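Local coordinates for putative outer membrane protein (LpxR) (Salmonella typhimurium, PDB 3FID) that removes acyl chains from the lipid A part of lipopolysaccharide, as an outer-membrane beta-barrel deacylase, at residues S1-G13 / R30-D44. Sequence-based numbering, arbitrary orientation.
Sequences SSLAISVANDDAG and RGDYTAGLFLGYSHD. With ZN (zinc ion), chain G; ZN (zinc ion), chain D; ZN (zinc ion), chain C.
Ser1 and the strand 33-44 share two zinc ions at one end of the pair. Ser1 OG bridges the metals, 1.9 Å from the zinc ion of chain D and 2.1 Å from that of chain C. Tyr41 OH and His43 ND1 bind the first as well. The terminal nitrogen, Ser1 N, lies 2.3 Å from the zinc ion of chain C, which Asp44 OD1 also binds. OG stands beside that nitrogen (chi1 -64°), letting Ser1 N and OG chelate the same ion. At the opposite end a third zinc ion joins Asp10 OD2 to both Thr34 O and OG1, while a water lies within bonding distance of Asp10 OD1, Gly31 O and Thr34 OG1.

Between the metals, backbone hydrogen bonds run in antiparallel register from Ser2-Ser42 to Ala8-Gly36. Ser42 N meets Ser2 O at 2.7 Å, nearly straight; the Phe38 N bond to Ser6 O is weak. Strand 285-295, the last, bonds to the other edge of 2-9 and closes the outer-membrane beta-barrel there; 33-44 follows on this side.

The side chains alternate. Leu3, Ile5, Val7, Leu37 and Leu39, with Tyr41, point to the outer face, where apolar side chains probably meet lipid. Ile5 and Leu39 lie side by side, whereas Leu3 CD2 approaches Tyr41 CD2 at 4.0 Å, the two side chains at about a right angle. The other face carries Ser2, Ala4, Ser6, Ala8 and Ser42 with the large ring of Phe38, which meets the ring of His54; Ser6 OG bonds Asp291 and Ser42 OG bonds Ser52. Gly36, with no side chain, lets Tyr33 OH lie close to its CA; that hydroxyl bonds Asp58 and rests 3.5 Å from Ala8 CB.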
loop_
_atom_site.group_PDB
_atom_site.type_symbol
_atom_site.label_atom_id
_atom_site.label_comp_id
_atom_site.label_asym_id
_atom_site.label_seq_id
_atom_site.Cartn_x
_atom_site.Cartn_y
_atom_site.Cartn_z
ATOM N N SER A 1 -5.581 -11.906 -17.334
ATOM C CA SER A 1 -4.336 -11.888 -16.530
ATOM C C SER A 1 -3.660 -10.546 -16.603
ATOM O O SER A 1 -3.719 -9.863 -17.638
ATOM C CB SER A 1 -3.359 -12.950 -17.008
ATOM O OG SER A 1 -3.927 -14.234 -16.806
ATOM N N SER A 2 -3.008 -10.186 -15.498
ATOM C CA SER A 2 -2.219 -8.963 -15.447
ATOM C C SER A 2 -0.885 -9.216 -14.751
ATOM O O SER A 2 -0.788 -10.048 -13.834
ATOM C CB SER A 2 -3.020 -7.761 -14.870
ATOM O OG SER A 2 -3.362 -7.865 -13.478
ATOM N N LEU A 3 0.142 -8.546 -15.262
ATOM C CA LEU A 3 1.487 -8.526 -14.707
ATOM C C LEU A 3 1.761 -7.038 -14.392
ATOM O O LEU A 3 1.594 -6.177 -15.263
ATOM C CB LEU A 3 2.455 -9.058 -15.773
ATOM C CG LEU A 3 3.956 -9.330 -15.612
ATOM C CD1 LEU A 3 4.710 -8.065 -15.250
ATOM C CD2 LEU A 3 4.224 -10.420 -14.607
ATOM N N ALA A 4 2.134 -6.740 -13.149
ATOM C CA ALA A 4 2.235 -5.343 -12.732
ATOM C C ALA A 4 3.519 -5.029 -12.006
ATOM O O ALA A 4 4.034 -5.871 -11.270
ATOM C CB ALA A 4 1.032 -4.959 -11.847
ATOM N N ILE A 5 4.000 -3.806 -12.207
ATOM C CA ILE A 5 5.121 -3.242 -11.446
ATOM C C ILE A 5 4.560 -2.010 -10.744
ATOM O O ILE A 5 3.928 -1.176 -11.388
ATOM C CB ILE A 5 6.230 -2.720 -12.399
ATOM C CG1 ILE A 5 6.514 -3.763 -13.493
ATOM C CG2 ILE A 5 7.504 -2.287 -11.596
ATOM C CD1 ILE A 5 7.772 -4.596 -13.287
ATOM N N SER A 6 4.818 -1.864 -9.451
ATOM C CA SER A 6 4.339 -0.662 -8.770
ATOM C C SER A 6 5.454 -0.051 -7.919
ATOM O O SER A 6 6.164 -0.769 -7.209
ATOM C CB SER A 6 3.097 -0.955 -7.932
ATOM O OG SER A 6 2.640 0.236 -7.247
ATOM N N VAL A 7 5.603 1.259 -8.028
ATOM C CA VAL A 7 6.609 2.022 -7.272
ATOM C C VAL A 7 5.849 3.021 -6.364
ATOM O O VAL A 7 5.013 3.798 -6.855
ATOM C CB VAL A 7 7.590 2.735 -8.249
ATOM C CG1 VAL A 7 8.577 3.683 -7.526
ATOM C CG2 VAL A 7 8.378 1.691 -9.095
ATOM N N ALA A 8 6.131 2.991 -5.059
ATOM C CA ALA A 8 5.575 3.982 -4.109
ATOM C C ALA A 8 6.700 4.898 -3.656
ATOM O O ALA A 8 7.828 4.444 -3.479
ATOM C CB ALA A 8 4.955 3.316 -2.922
ATOM N N ASN A 9 6.388 6.177 -3.505
ATOM C CA ASN A 9 7.358 7.156 -3.050
ATOM C C ASN A 9 6.623 8.273 -2.277
ATOM O O ASN A 9 5.531 8.706 -2.671
ATOM C CB ASN A 9 8.135 7.733 -4.245
ATOM C CG ASN A 9 9.518 8.293 -3.857
ATOM O OD1 ASN A 9 9.740 8.802 -2.746
ATOM N ND2 ASN A 9 10.452 8.201 -4.793
ATOM N N ASP A 10 7.225 8.721 -1.174
ATOM C CA ASP A 10 6.690 9.901 -0.497
ATOM C C ASP A 10 7.000 11.171 -1.304
ATOM O O ASP A 10 6.272 12.178 -1.189
ATOM C CB ASP A 10 7.167 10.008 0.965
ATOM C CG ASP A 10 8.661 10.166 1.084
ATOM O OD1 ASP A 10 9.116 11.080 1.778
ATOM O OD2 ASP A 10 9.407 9.378 0.507
ATOM N N ASP A 11 8.076 11.123 -2.110
ATOM C CA ASP A 11 8.391 12.184 -3.081
ATOM C C ASP A 11 7.590 11.937 -4.360
ATOM O O ASP A 11 7.865 10.991 -5.117
ATOM C CB ASP A 11 9.909 12.223 -3.381
ATOM C CG ASP A 11 10.294 13.247 -4.462
ATOM O OD1 ASP A 11 9.436 13.980 -4.995
ATOM O OD2 ASP A 11 11.498 13.310 -4.785
ATOM N N ALA A 12 6.598 12.777 -4.622
ATOM C CA ALA A 12 5.632 12.460 -5.684
ATOM C C ALA A 12 6.040 13.113 -6.994
ATOM O O ALA A 12 5.327 12.993 -7.985
ATOM C CB ALA A 12 4.188 12.902 -5.283
ATOM N N GLY A 13 7.180 13.820 -6.997
ATOM C CA GLY A 13 7.710 14.403 -8.236
ATOM C C GLY A 13 6.721 15.349 -8.874
ATOM O O GLY A 13 6.242 16.256 -8.207
ATOM N N ARG A 30 6.200 14.885 6.212
ATOM C CA ARG A 30 6.551 13.633 6.883
ATOM C C ARG A 30 7.192 12.659 5.913
ATOM O O ARG A 30 7.164 12.864 4.690
ATOM C CB ARG A 30 5.324 13.009 7.549
ATOM C CG ARG A 30 4.969 13.818 8.798
ATOM C CD ARG A 30 4.279 13.039 9.825
ATOM N NE ARG A 30 4.997 11.867 10.314
ATOM C CZ ARG A 30 5.835 11.840 11.344
ATOM N NH1 ARG A 30 6.391 10.689 11.695
ATOM N NH2 ARG A 30 6.134 12.936 12.027
ATOM N N GLY A 31 7.778 11.602 6.448
ATOM C CA GLY A 31 8.438 10.656 5.579
ATOM C C GLY A 31 8.236 9.217 5.965
ATOM O O GLY A 31 9.030 8.394 5.540
ATOM N N ASP A 32 7.168 8.912 6.715
ATOM C CA ASP A 32 6.964 7.586 7.323
ATOM C C ASP A 32 7.155 6.404 6.359
ATOM O O ASP A 32 7.807 5.430 6.709
ATOM C CB ASP A 32 5.574 7.452 7.951
ATOM C CG ASP A 32 5.337 8.399 9.094
ATOM O OD1 ASP A 32 5.440 9.633 8.915
ATOM O OD2 ASP A 32 4.971 7.888 10.170
ATOM N N TYR A 33 6.512 6.465 5.192
ATOM C CA TYR A 33 6.618 5.399 4.192
ATOM C C TYR A 33 7.436 5.974 3.058
ATOM O O TYR A 33 6.976 6.831 2.303
ATOM C CB TYR A 33 5.223 4.991 3.728
ATOM C CG TYR A 33 5.145 3.946 2.645
ATOM C CD1 TYR A 33 4.091 3.955 1.717
ATOM C CD2 TYR A 33 6.079 2.915 2.567
ATOM C CE1 TYR A 33 3.983 2.954 0.714
ATOM C CE2 TYR A 33 5.970 1.905 1.569
ATOM C CZ TYR A 33 4.935 1.938 0.655
ATOM O OH TYR A 33 4.854 0.935 -0.318
ATOM N N THR A 34 8.690 5.553 2.992
ATOM C CA THR A 34 9.639 6.231 2.116
ATOM C C THR A 34 9.771 5.618 0.692
ATOM O O THR A 34 9.974 6.352 -0.286
ATOM C CB THR A 34 11.031 6.478 2.811
ATOM O OG1 THR A 34 11.782 7.421 2.038
ATOM C CG2 THR A 34 11.845 5.203 2.988
ATOM N N ALA A 35 9.635 4.305 0.568
ATOM C CA ALA A 35 9.716 3.675 -0.738
ATOM C C ALA A 35 8.952 2.371 -0.757
ATOM O O ALA A 35 8.918 1.635 0.223
ATOM C CB ALA A 35 11.211 3.409 -1.125
ATOM N N GLY A 36 8.383 2.049 -1.917
ATOM C CA GLY A 36 7.841 0.713 -2.135
ATOM C C GLY A 36 8.203 0.218 -3.526
ATOM O O GLY A 36 8.265 1.011 -4.481
ATOM N N LEU A 37 8.488 -1.079 -3.619
ATOM C CA LEU A 37 8.617 -1.785 -4.916
ATOM C C LEU A 37 7.777 -3.047 -4.831
ATOM O O LEU A 37 7.812 -3.755 -3.814
ATOM C CB LEU A 37 10.067 -2.174 -5.222
ATOM C CG LEU A 37 10.279 -2.639 -6.697
ATOM C CD1 LEU A 37 9.678 -1.678 -7.735
ATOM C CD2 LEU A 37 11.767 -2.853 -7.027
ATOM N N PHE A 38 7.041 -3.332 -5.898
ATOM C CA PHE A 38 6.110 -4.463 -5.929
ATOM C C PHE A 38 6.080 -4.996 -7.364
ATOM O O PHE A 38 6.009 -4.222 -8.314
ATOM C CB PHE A 38 4.702 -3.973 -5.465
ATOM C CG PHE A 38 3.574 -4.963 -5.677
ATOM C CD1 PHE A 38 3.012 -5.126 -6.934
ATOM C CD2 PHE A 38 3.017 -5.662 -4.595
ATOM C CE1 PHE A 38 1.950 -6.019 -7.153
ATOM C CE2 PHE A 38 1.934 -6.568 -4.783
ATOM C CZ PHE A 38 1.408 -6.746 -6.089
ATOM N N LEU A 39 6.158 -6.314 -7.497
ATOM C CA LEU A 39 6.001 -6.993 -8.786
ATOM C C LEU A 39 4.990 -8.089 -8.545
ATOM O O LEU A 39 5.088 -8.849 -7.560
ATOM C CB LEU A 39 7.356 -7.539 -9.267
ATOM C CG LEU A 39 7.492 -8.242 -10.626
ATOM C CD1 LEU A 39 7.040 -7.380 -11.810
ATOM C CD2 LEU A 39 8.940 -8.711 -10.848
ATOM N N GLY A 40 3.967 -8.148 -9.390
ATOM C CA GLY A 40 2.894 -9.108 -9.154
ATOM C C GLY A 40 2.344 -9.699 -10.448
ATOM O O GLY A 40 2.478 -9.119 -11.516
ATOM N N TYR A 41 1.744 -10.879 -10.323
ATOM C CA TYR A 41 1.096 -11.542 -11.452
ATOM C C TYR A 41 -0.247 -12.069 -10.995
ATOM O O TYR A 41 -0.322 -12.698 -9.942
ATOM C CB TYR A 41 1.947 -12.710 -11.964
ATOM C CG TYR A 41 1.252 -13.494 -13.071
ATOM C CD1 TYR A 41 0.786 -14.804 -12.855
ATOM C CD2 TYR A 41 1.039 -12.904 -14.311
ATOM C CE1 TYR A 41 0.143 -15.496 -13.877
ATOM C CE2 TYR A 41 0.386 -13.570 -15.315
ATOM C CZ TYR A 41 -0.044 -14.867 -15.101
ATOM O OH TYR A 41 -0.648 -15.496 -16.153
ATOM N N SER A 42 -1.289 -11.801 -11.794
ATOM C CA SER A 42 -2.636 -12.268 -11.541
ATOM C C SER A 42 -3.078 -13.156 -12.689
ATOM O O SER A 42 -2.960 -12.782 -13.832
ATOM C CB SER A 42 -3.591 -11.082 -11.464
ATOM O OG SER A 42 -3.743 -10.667 -10.118
ATOM N N HIS A 43 -3.577 -14.339 -12.375
ATOM C CA HIS A 43 -4.079 -15.225 -13.420
ATOM C C HIS A 43 -5.579 -15.446 -13.228
ATOM O O HIS A 43 -6.000 -15.752 -12.143
ATOM C CB HIS A 43 -3.327 -16.557 -13.376
ATOM C CG HIS A 43 -3.783 -17.540 -14.409
ATOM N ND1 HIS A 43 -3.643 -17.317 -15.757
ATOM C CD2 HIS A 43 -4.404 -18.737 -14.287
ATOM C CE1 HIS A 43 -4.147 -18.339 -16.427
ATOM N NE2 HIS A 43 -4.604 -19.218 -15.555
ATOM N N ASP A 44 -6.371 -15.271 -14.289
ATOM C CA ASP A 44 -7.805 -15.558 -14.220
ATOM C C ASP A 44 -8.049 -17.046 -14.348
ATOM O O ASP A 44 -7.783 -17.634 -15.390
ATOM C CB ASP A 44 -8.612 -14.781 -15.282
ATOM C CG ASP A 44 -8.016 -14.872 -16.688
ATOM O OD1 ASP A 44 -6.778 -15.044 -16.834
ATOM O OD2 ASP A 44 -8.798 -14.748 -17.676
HETATM ZN ZN ZN G . 11.303 8.061 0.486
HETATM ZN ZN ZN D . -2.814 -15.750 -16.871
HETATM ZN ZN ZN C . -5.522 -14.065 -18.229
HETATM O O HOH W 1 10.863 9.570 3.676
HETATM O O HOH W 2 9.251 13.306 2.902
#